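Local structure of pyruvate synthase subunit porC (Thermotoga maritima MSB8, 2RAA) at residues 32-37 / 148-153; 137-142 / 193-198; 156-159 / 163-166. The protein serves as the gamma chain of a heterotetrameric pyruvate synthase, which converts pyruvate and CoA to acetyl-CoA and CO2 while reducing ferredoxin. All blocks are in the same frame, centred on the assembly; numbering follows the deposited sequence.

Contact 1 (32-37 / 148-153). With SO4 (sulfate ion), chain B.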
loop_
_atom_site.group_PDB
_atom_site.type_symbol
_atom_site.label_atom_id
_atom_site.label_comp_id
_atom_site.label_asym_id
_atom_site.label_seq_id
_atom_site.Cartn_x
_atom_site.Cartn_y
_atom_site.Cartn_z
ATOM N N ALA A 32 6.688 -4.091 -2.041
ATOM C CA ALA A 32 5.339 -4.103 -2.581
ATOM C C ALA A 32 4.828 -5.532 -2.599
ATOM O O ALA A 32 3.682 -5.756 -2.213
ATOM C CB ALA A 32 5.276 -3.461 -3.991
ATOM N N LYS A 33 5.678 -6.506 -2.950
ATOM C CA LYS A 33 5.200 -7.892 -3.039
ATOM C C LYS A 33 4.819 -8.413 -1.651
ATOM O O LYS A 33 3.732 -8.974 -1.458
ATOM C CB LYS A 33 6.235 -8.800 -3.731
ATOM C CG LYS A 33 5.955 -10.345 -3.670
ATOM C CD LYS A 33 7.119 -11.212 -4.228
ATOM N N SER A 34 5.679 -8.202 -0.663
ATOM C CA SER A 34 5.365 -8.665 0.690
ATOM C C SER A 34 4.140 -7.988 1.282
ATOM O O SER A 34 3.348 -8.641 1.960
ATOM C CB SER A 34 6.569 -8.472 1.623
ATOM O OG SER A 34 7.124 -7.186 1.442
ATOM N N ALA A 35 3.971 -6.687 1.024
ATOM C CA ALA A 35 2.854 -5.926 1.588
ATOM C C ALA A 35 1.547 -6.428 0.988
ATOM O O ALA A 35 0.543 -6.623 1.689
ATOM C CB ALA A 35 3.048 -4.435 1.320
ATOM N N SER A 36 1.589 -6.614 -0.326
ATOM C CA SER A 36 0.545 -7.224 -1.092
ATOM C C SER A 36 0.198 -8.608 -0.512
ATOM O O SER A 36 -0.972 -8.900 -0.233
ATOM C CB SER A 36 1.021 -7.333 -2.524
ATOM O OG SER A 36 0.079 -8.013 -3.293
ATOM N N GLN A 37 1.207 -9.447 -0.287
ATOM C CA GLN A 37 0.958 -10.769 0.282
ATOM C C GLN A 37 0.251 -10.674 1.598
ATOM O O GLN A 37 -0.744 -11.354 1.821
ATOM C CB GLN A 37 2.250 -11.561 0.472
ATOM C CG GLN A 37 2.740 -12.247 -0.812
ATOM C CD GLN A 37 1.898 -13.470 -1.146
ATOM O OE1 GLN A 37 1.905 -14.473 -0.396
ATOM N NE2 GLN A 37 1.154 -13.397 -2.264
ATOM N N ILE A 148 12.283 1.149 4.625
ATOM C CA ILE A 148 11.340 0.352 3.811
ATOM C C ILE A 148 9.898 0.759 4.171
ATOM O O ILE A 148 9.458 0.550 5.301
ATOM C CB ILE A 148 11.671 -1.189 3.962
ATOM C CG1 ILE A 148 10.834 -2.049 3.016
ATOM C CG2 ILE A 148 11.523 -1.655 5.388
ATOM C CD1 ILE A 148 11.511 -3.399 2.727
ATOM N N PRO A 149 9.152 1.354 3.213
ATOM C CA PRO A 149 7.871 2.013 3.528
ATOM C C PRO A 149 6.613 1.181 3.491
ATOM O O PRO A 149 5.530 1.715 3.671
ATOM C CB PRO A 149 7.728 3.012 2.387
ATOM C CG PRO A 149 8.335 2.310 1.219
ATOM C CD PRO A 149 9.451 1.460 1.771
ATOM N N ASN A 150 6.762 -0.115 3.289
ATOM C CA ASN A 150 5.656 -0.970 2.988
ATOM C C ASN A 150 4.662 -1.139 4.122
ATOM O O ASN A 150 3.484 -1.117 3.844
ATOM C CB ASN A 150 6.132 -2.292 2.359
ATOM C CG ASN A 150 7.016 -3.136 3.280
ATOM O OD1 ASN A 150 7.596 -2.642 4.254
ATOM N ND2 ASN A 150 7.112 -4.433 2.966
ATOM N N THR A 151 5.106 -1.230 5.384
ATOM C CA THR A 151 4.167 -1.449 6.492
ATOM C C THR A 151 3.330 -0.217 6.805
ATOM O O THR A 151 2.104 -0.319 6.969
ATOM C CB THR A 151 4.835 -2.009 7.740
ATOM O OG1 THR A 151 5.448 -3.259 7.414
ATOM C CG2 THR A 151 3.795 -2.275 8.876
ATOM N N PRO A 152 3.956 0.959 6.896
ATOM C CA PRO A 152 3.086 2.126 7.023
ATOM C C PRO A 152 2.161 2.326 5.826
ATOM O O PRO A 152 1.036 2.814 5.985
ATOM C CB PRO A 152 4.078 3.286 7.154
ATOM C CG PRO A 152 5.336 2.657 7.695
ATOM C CD PRO A 152 5.384 1.329 6.964
HETATM N N MSE A 153 2.595 1.970 4.623
HETATM C CA MSE A 153 1.702 2.098 3.459
HETATM C C MSE A 153 0.508 1.144 3.607
HETATM O O MSE A 153 -0.642 1.481 3.275
HETATM C CB MSE A 153 2.444 1.871 2.159
HETATM C CG MSE A 153 3.415 2.981 1.820
HETATM SE SE MSE A 153 2.610 4.698 1.533
HETATM C CE MSE A 153 2.029 4.445 -0.361
HETATM S S SO4 B . 9.573 -6.458 -3.550
HETATM O O1 SO4 B . 8.651 -5.551 -4.205
HETATM O O2 SO4 B . 10.612 -5.619 -2.950
HETATM O O3 SO4 B . 8.945 -7.163 -2.429
HETATM O O4 SO4 B . 10.039 -7.362 -4.591
#
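N150 faces S34 and A35 at the point where helices 32-45 and 150-161 approach each other by their first turns, and its side chain does two jobs. Its CB lies 3.9 Å from CB of A35, a methyl small enough to let the backbones close to 5.9 Å between the CA atoms of A35 and N150. Farther out, the carboxamide is carried alongside the 32-37 helix, with ND2 of N150 3.1 Å from OG of S34. The firm polar partner of both these atoms is the carbonyl oxygen of G31, just before the helix, to which each is hydrogen-bonded. Torsions explain the meeting: CG of N150 stands between the backbone N and the carbonyl carbon (chi1 63°), a setting a helix interior tolerates poorly but which its first residue can adopt, with no earlier turn to obstruct it. OG of S34 takes the same kind of position (chi1 46°), as a helical serine commonly does to reach back to a carbonyl one turn earlier.

At the same end of helix 32-45 a sulfate, probably from the crystallisation liquor, receives two weak hydrogen bonds from N of K33, each 3.4 Å, to its O1 and O3. G29 N, G31 N and Y56 OH hold it as well. Backbone N-H groups at a helix start suit an anion, and the helix dipole would probably add to the attraction. The chemistry implies a glycine-rich turn whose N-H groups can receive an anion while its G31 carbonyl ties it to helix 150-161.

Contact 2 (137-142 / 193-198)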
loop_
_atom_site.group_PDB
_atom_site.type_symbol
_atom_site.label_atom_id
_atom_site.label_comp_id
_atom_site.label_asym_id
_atom_site.label_seq_id
_atom_site.Cartn_x
_atom_site.Cartn_y
_atom_site.Cartn_z
ATOM N N THR A 137 8.201 6.339 4.584
ATOM C CA THR A 137 9.666 6.093 4.782
ATOM C C THR A 137 10.133 6.516 6.156
ATOM O O THR A 137 10.783 5.746 6.865
ATOM C CB THR A 137 10.476 6.796 3.716
ATOM O OG1 THR A 137 10.007 6.309 2.448
ATOM C CG2 THR A 137 12.026 6.515 3.870
ATOM N N ASP A 138 9.792 7.743 6.526
ATOM C CA ASP A 138 10.162 8.293 7.824
ATOM C C ASP A 138 9.473 7.641 8.993
ATOM O O ASP A 138 10.101 7.448 10.033
ATOM C CB ASP A 138 9.959 9.806 7.863
ATOM C CG ASP A 138 11.084 10.581 7.112
ATOM O OD1 ASP A 138 12.285 10.231 7.231
ATOM O OD2 ASP A 138 10.749 11.555 6.396
ATOM N N ILE A 139 8.185 7.304 8.866
ATOM C CA ILE A 139 7.554 6.493 9.910
ATOM C C ILE A 139 8.391 5.212 10.194
ATOM O O ILE A 139 8.704 4.866 11.356
ATOM C CB ILE A 139 6.083 6.090 9.569
ATOM C CG1 ILE A 139 5.190 7.346 9.451
ATOM C CG2 ILE A 139 5.589 5.106 10.644
ATOM C CD1 ILE A 139 3.544 7.082 9.123
ATOM N N ALA A 140 8.796 4.532 9.132
ATOM C CA ALA A 140 9.572 3.299 9.259
ATOM C C ALA A 140 10.963 3.552 9.818
ATOM O O ALA A 140 11.474 2.757 10.627
ATOM C CB ALA A 140 9.671 2.615 7.891
ATOM N N LEU A 141 11.615 4.637 9.406
ATOM C CA LEU A 141 12.947 4.883 9.964
ATOM C C LEU A 141 12.840 5.082 11.462
ATOM O O LEU A 141 13.724 4.681 12.208
ATOM C CB LEU A 141 13.637 6.080 9.328
ATOM C CG LEU A 141 14.209 5.882 7.927
ATOM C CD1 LEU A 141 14.314 7.258 7.309
ATOM C CD2 LEU A 141 15.571 5.139 7.939
ATOM N N GLN A 142 11.740 5.701 11.890
ATOM C CA GLN A 142 11.518 5.963 13.300
ATOM C C GLN A 142 11.178 4.699 14.080
ATOM O O GLN A 142 11.682 4.467 15.187
ATOM C CB GLN A 142 10.384 6.984 13.475
ATOM C CG GLN A 142 10.708 8.391 13.023
ATOM C CD GLN A 142 9.861 9.454 13.716
ATOM O OE1 GLN A 142 9.029 10.114 13.079
ATOM N NE2 GLN A 142 10.059 9.611 15.028
ATOM N N LEU A 193 2.750 0.126 11.402
ATOM C CA LEU A 193 1.465 -0.032 10.724
ATOM C C LEU A 193 0.464 1.003 11.260
ATOM O O LEU A 193 -0.115 1.739 10.491
ATOM C CB LEU A 193 0.941 -1.461 10.848
ATOM C CG LEU A 193 -0.449 -1.719 10.240
ATOM C CD1 LEU A 193 -0.426 -1.967 8.697
ATOM C CD2 LEU A 193 -1.051 -2.876 10.963
ATOM N N ARG A 194 0.333 1.079 12.584
ATOM C CA ARG A 194 -0.560 2.018 13.232
ATOM C C ARG A 194 -0.285 3.468 12.853
ATOM O O ARG A 194 -1.225 4.196 12.566
ATOM C CB ARG A 194 -0.469 1.881 14.746
ATOM C CG ARG A 194 -0.996 0.555 15.307
ATOM C CD ARG A 194 -1.175 0.650 16.827
ATOM N NE ARG A 194 -0.875 -0.602 17.538
ATOM C CZ ARG A 194 0.186 -0.818 18.332
ATOM N NH1 ARG A 194 1.103 0.129 18.563
ATOM N NH2 ARG A 194 0.328 -2.005 18.924
ATOM N N ARG A 195 0.986 3.894 12.883
ATOM C CA ARG A 195 1.311 5.251 12.523
ATOM C C ARG A 195 1.013 5.590 11.055
ATOM O O ARG A 195 0.703 6.748 10.752
ATOM C CB ARG A 195 2.767 5.624 12.911
ATOM C CG ARG A 195 2.919 6.072 14.404
ATOM C CD ARG A 195 4.285 6.732 14.650
ATOM N NE ARG A 195 4.488 7.962 13.848
ATOM C CZ ARG A 195 5.681 8.504 13.570
ATOM N NH1 ARG A 195 6.780 7.906 13.999
ATOM N NH2 ARG A 195 5.784 9.614 12.819
ATOM N N GLY A 196 1.125 4.639 10.118
ATOM C CA GLY A 196 0.683 4.924 8.734
ATOM C C GLY A 196 -0.858 5.041 8.722
ATOM O O GLY A 196 -1.443 5.846 7.993
ATOM N N TYR A 197 -1.513 4.224 9.523
ATOM C CA TYR A 197 -2.989 4.259 9.635
ATOM C C TYR A 197 -3.426 5.626 10.122
ATOM O O TYR A 197 -4.206 6.288 9.453
ATOM C CB TYR A 197 -3.477 3.187 10.592
ATOM C CG TYR A 197 -4.974 3.148 10.824
ATOM C CD1 TYR A 197 -5.550 3.936 11.795
ATOM C CD2 TYR A 197 -5.791 2.296 10.102
ATOM C CE1 TYR A 197 -6.912 3.900 12.054
ATOM C CE2 TYR A 197 -7.164 2.247 10.338
ATOM C CZ TYR A 197 -7.725 3.067 11.323
ATOM O OH TYR A 197 -9.101 3.058 11.603
ATOM N N GLU A 198 -2.846 6.071 11.239
ATOM C CA GLU A 198 -3.147 7.376 11.850
ATOM C C GLU A 198 -2.788 8.605 11.042
ATOM O O GLU A 198 -3.557 9.557 10.994
ATOM C CB GLU A 198 -2.406 7.482 13.176
ATOM C CG GLU A 198 -3.006 6.609 14.255
ATOM C CD GLU A 198 -2.059 6.283 15.388
ATOM O OE1 GLU A 198 -0.939 6.879 15.500
ATOM O OE2 GLU A 198 -2.467 5.395 16.171
#
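I139 and R195 meet at the centre of this helix pair, the isoleucine reaching across while the arginine reaches back the other way, the two side chains crossing at a slant. CD1 of I139 ends on the backbone of the other helix, 3.3 Å from O of R195 and 3.6 Å from N of G196. The methyl thus lies against the backbone at G196, which has no side chain to stand beside it. The other branch, CG2 of I139, stands anti to the backbone N and packs 3.7 Å from CB of R195. Bent at chi3 (62°), the arginine then brings its guanidinium round so that CG1 of I139 sits over one face, toward its rim.

Q142, one turn beyond I139, approaches the same group from its edge. The two side chains are nearly perpendicular, and their flat ends are turned 79° apart. OE1 of Q142 accepts a bond from NH2 of R195 at 3.3 Å, lying almost in the guanidinium plane, although the donor itself sits above the carbonyl plane of the amide. A weaker bond of the same length runs from NH1 of R195 to that oxygen. The arginine's stronger partner is E199, in a salt bridge with NH2, and E143 adds a long, weak ion pair. Were R195 replaced by alanine, E199 would probably lose its salt-bridge mate and OE1 of Q142 both donors, and a gap would be likely to open beside CG1 of I139.

The axes pass 9.7 Å apart at 148°, a roughly antiparallel helix pair on an alpha/beta fold: helix 136-143 follows strand 130-134, and helix 183-199 leads into the short antiparallel strand 201-202, outermost in this chain, whose C202 is disulfide-bonded to C132.

Contact 3 (156-159 / 163-166)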
loop_
_atom_site.group_PDB
_atom_site.type_symbol
_atom_site.label_atom_id
_atom_site.label_comp_id
_atom_site.label_asym_id
_atom_site.label_seq_id
_atom_site.Cartn_x
_atom_site.Cartn_y
_atom_site.Cartn_z
ATOM N N ALA A 156 -1.794 2.883 6.143
ATOM C CA ALA A 156 -2.464 3.931 5.342
ATOM C C ALA A 156 -3.563 3.360 4.476
ATOM O O ALA A 156 -4.651 3.894 4.423
ATOM C CB ALA A 156 -1.489 4.666 4.489
ATOM N N LEU A 157 -3.273 2.260 3.796
ATOM C CA LEU A 157 -4.253 1.608 2.915
ATOM C C LEU A 157 -5.511 1.171 3.627
ATOM O O LEU A 157 -6.634 1.343 3.121
ATOM C CB LEU A 157 -3.617 0.369 2.299
ATOM C CG LEU A 157 -4.374 -0.349 1.177
ATOM C CD1 LEU A 157 -4.754 0.579 -0.001
ATOM C CD2 LEU A 157 -3.493 -1.478 0.772
ATOM N N VAL A 158 -5.301 0.521 4.764
ATOM C CA VAL A 158 -6.382 0.029 5.569
ATOM C C VAL A 158 -7.210 1.203 6.035
ATOM O O VAL A 158 -8.428 1.168 5.980
ATOM C CB VAL A 158 -5.844 -0.773 6.743
ATOM C CG1 VAL A 158 -6.916 -0.896 7.862
ATOM C CG2 VAL A 158 -5.346 -2.115 6.222
ATOM N N ARG A 159 -6.536 2.259 6.465
ATOM C CA ARG A 159 -7.213 3.472 6.868
ATOM C C ARG A 159 -8.067 4.078 5.746
ATOM O O ARG A 159 -9.270 4.288 5.950
ATOM C CB ARG A 159 -6.214 4.462 7.424
ATOM C CG ARG A 159 -6.756 5.825 7.811
ATOM C CD ARG A 159 -7.538 5.800 9.116
ATOM N NE ARG A 159 -8.105 7.115 9.365
ATOM C CZ ARG A 159 -7.492 8.125 9.979
ATOM N NH1 ARG A 159 -6.261 8.013 10.465
ATOM N NH2 ARG A 159 -8.129 9.276 10.113
ATOM N N ILE A 163 -10.495 -1.832 3.810
ATOM C CA ILE A 163 -10.641 -3.150 3.128
ATOM C C ILE A 163 -10.579 -4.332 4.078
ATOM O O ILE A 163 -11.176 -5.376 3.819
ATOM C CB ILE A 163 -9.650 -3.289 1.967
ATOM C CG1 ILE A 163 -9.893 -4.539 1.140
ATOM C CG2 ILE A 163 -8.187 -3.249 2.499
ATOM C CD1 ILE A 163 -11.301 -4.746 0.598
ATOM N N VAL A 164 -9.877 -4.162 5.196
ATOM C CA VAL A 164 -9.843 -5.154 6.277
ATOM C C VAL A 164 -9.661 -4.386 7.580
ATOM O O VAL A 164 -9.308 -3.224 7.541
ATOM C CB VAL A 164 -8.670 -6.158 6.139
ATOM C CG1 VAL A 164 -8.791 -6.953 4.837
ATOM C CG2 VAL A 164 -7.272 -5.451 6.265
ATOM N N PRO A 165 -9.953 -5.008 8.731
ATOM C CA PRO A 165 -9.602 -4.343 9.992
ATOM C C PRO A 165 -8.099 -4.304 10.211
ATOM O O PRO A 165 -7.392 -5.206 9.778
ATOM C CB PRO A 165 -10.260 -5.223 11.063
ATOM C CG PRO A 165 -10.455 -6.546 10.427
ATOM C CD PRO A 165 -10.664 -6.283 8.955
ATOM N N LEU A 166 -7.633 -3.297 10.935
ATOM C CA LEU A 166 -6.197 -3.160 11.200
ATOM C C LEU A 166 -5.670 -4.350 12.054
ATOM O O LEU A 166 -4.577 -4.886 11.833
ATOM C CB LEU A 166 -5.913 -1.790 11.843
ATOM C CG LEU A 166 -4.475 -1.247 11.748
ATOM C CD1 LEU A 166 -4.035 -0.976 10.335
ATOM C CD2 LEU A 166 -4.395 0.015 12.515
#
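V158 packs against V164 and L166 in the close half of this contact, reaching from the last turns of helix 150-161 to the chain that has just turned back past it. Its two methyls are divided between two partners. With CG1 anti to the backbone N (chi1 161°), that methyl is set 3.4 Å from the carbonyl oxygen of V164 and 3.8 Å from CD1 of L166, which approaches it obliquely. The other methyl, CG2 of V158, meets CG2 of V164 at 3.9 Å, the two side chains crossing at about a right angle. Branching at CB suits valine here, since a short side chain can offer a methyl to each neighbour. Y197 and I169, from two further helices, also touch V158, so it is buried among side chains from several helices.

The opposite character belongs to I163 and P165. The end of I163 leads away from helix segment 156-159, its CG2 staying 4.8 Å from CG2 of V158, and packs instead on L39; its N is hydrogen-bonded to T161 OG1. P165 points its CB away from the helix and is exposed; proline suits the place because it comes just before helix 166-176, where the lack of an N-H costs no helical hydrogen bond.

No hydrogen bond joins the two segments. Their cohesion therefore rests on methyl packing and shape, with the polar work of the turn left to T161, whose OG1 is also bonded to O of L157.

Overall arrangement
Helix 150-161 is common to contacts 1 and 3, one using its start and the other its later turns, and helix 136-143 of contact 2 precedes it in the chain. Contact 1 lies deepest, its centre about 6 Å from that of the chain, and is small, with polar groups gathered on a backbone carbonyl. Contact 3, centred at about 10 Å, is partly buried and held by apolar side chains, with no hydrogen bond across it. Contact 2, centred at about 12 Å, combines a buried isoleucine with a charged, solvent-side rim. Helix 183-199 links the latter two: L193 and Y197 pack on L166, and R159 probably hydrogen-bonds to O of Y197. P152 on I139 joins contact 1 to contact 2.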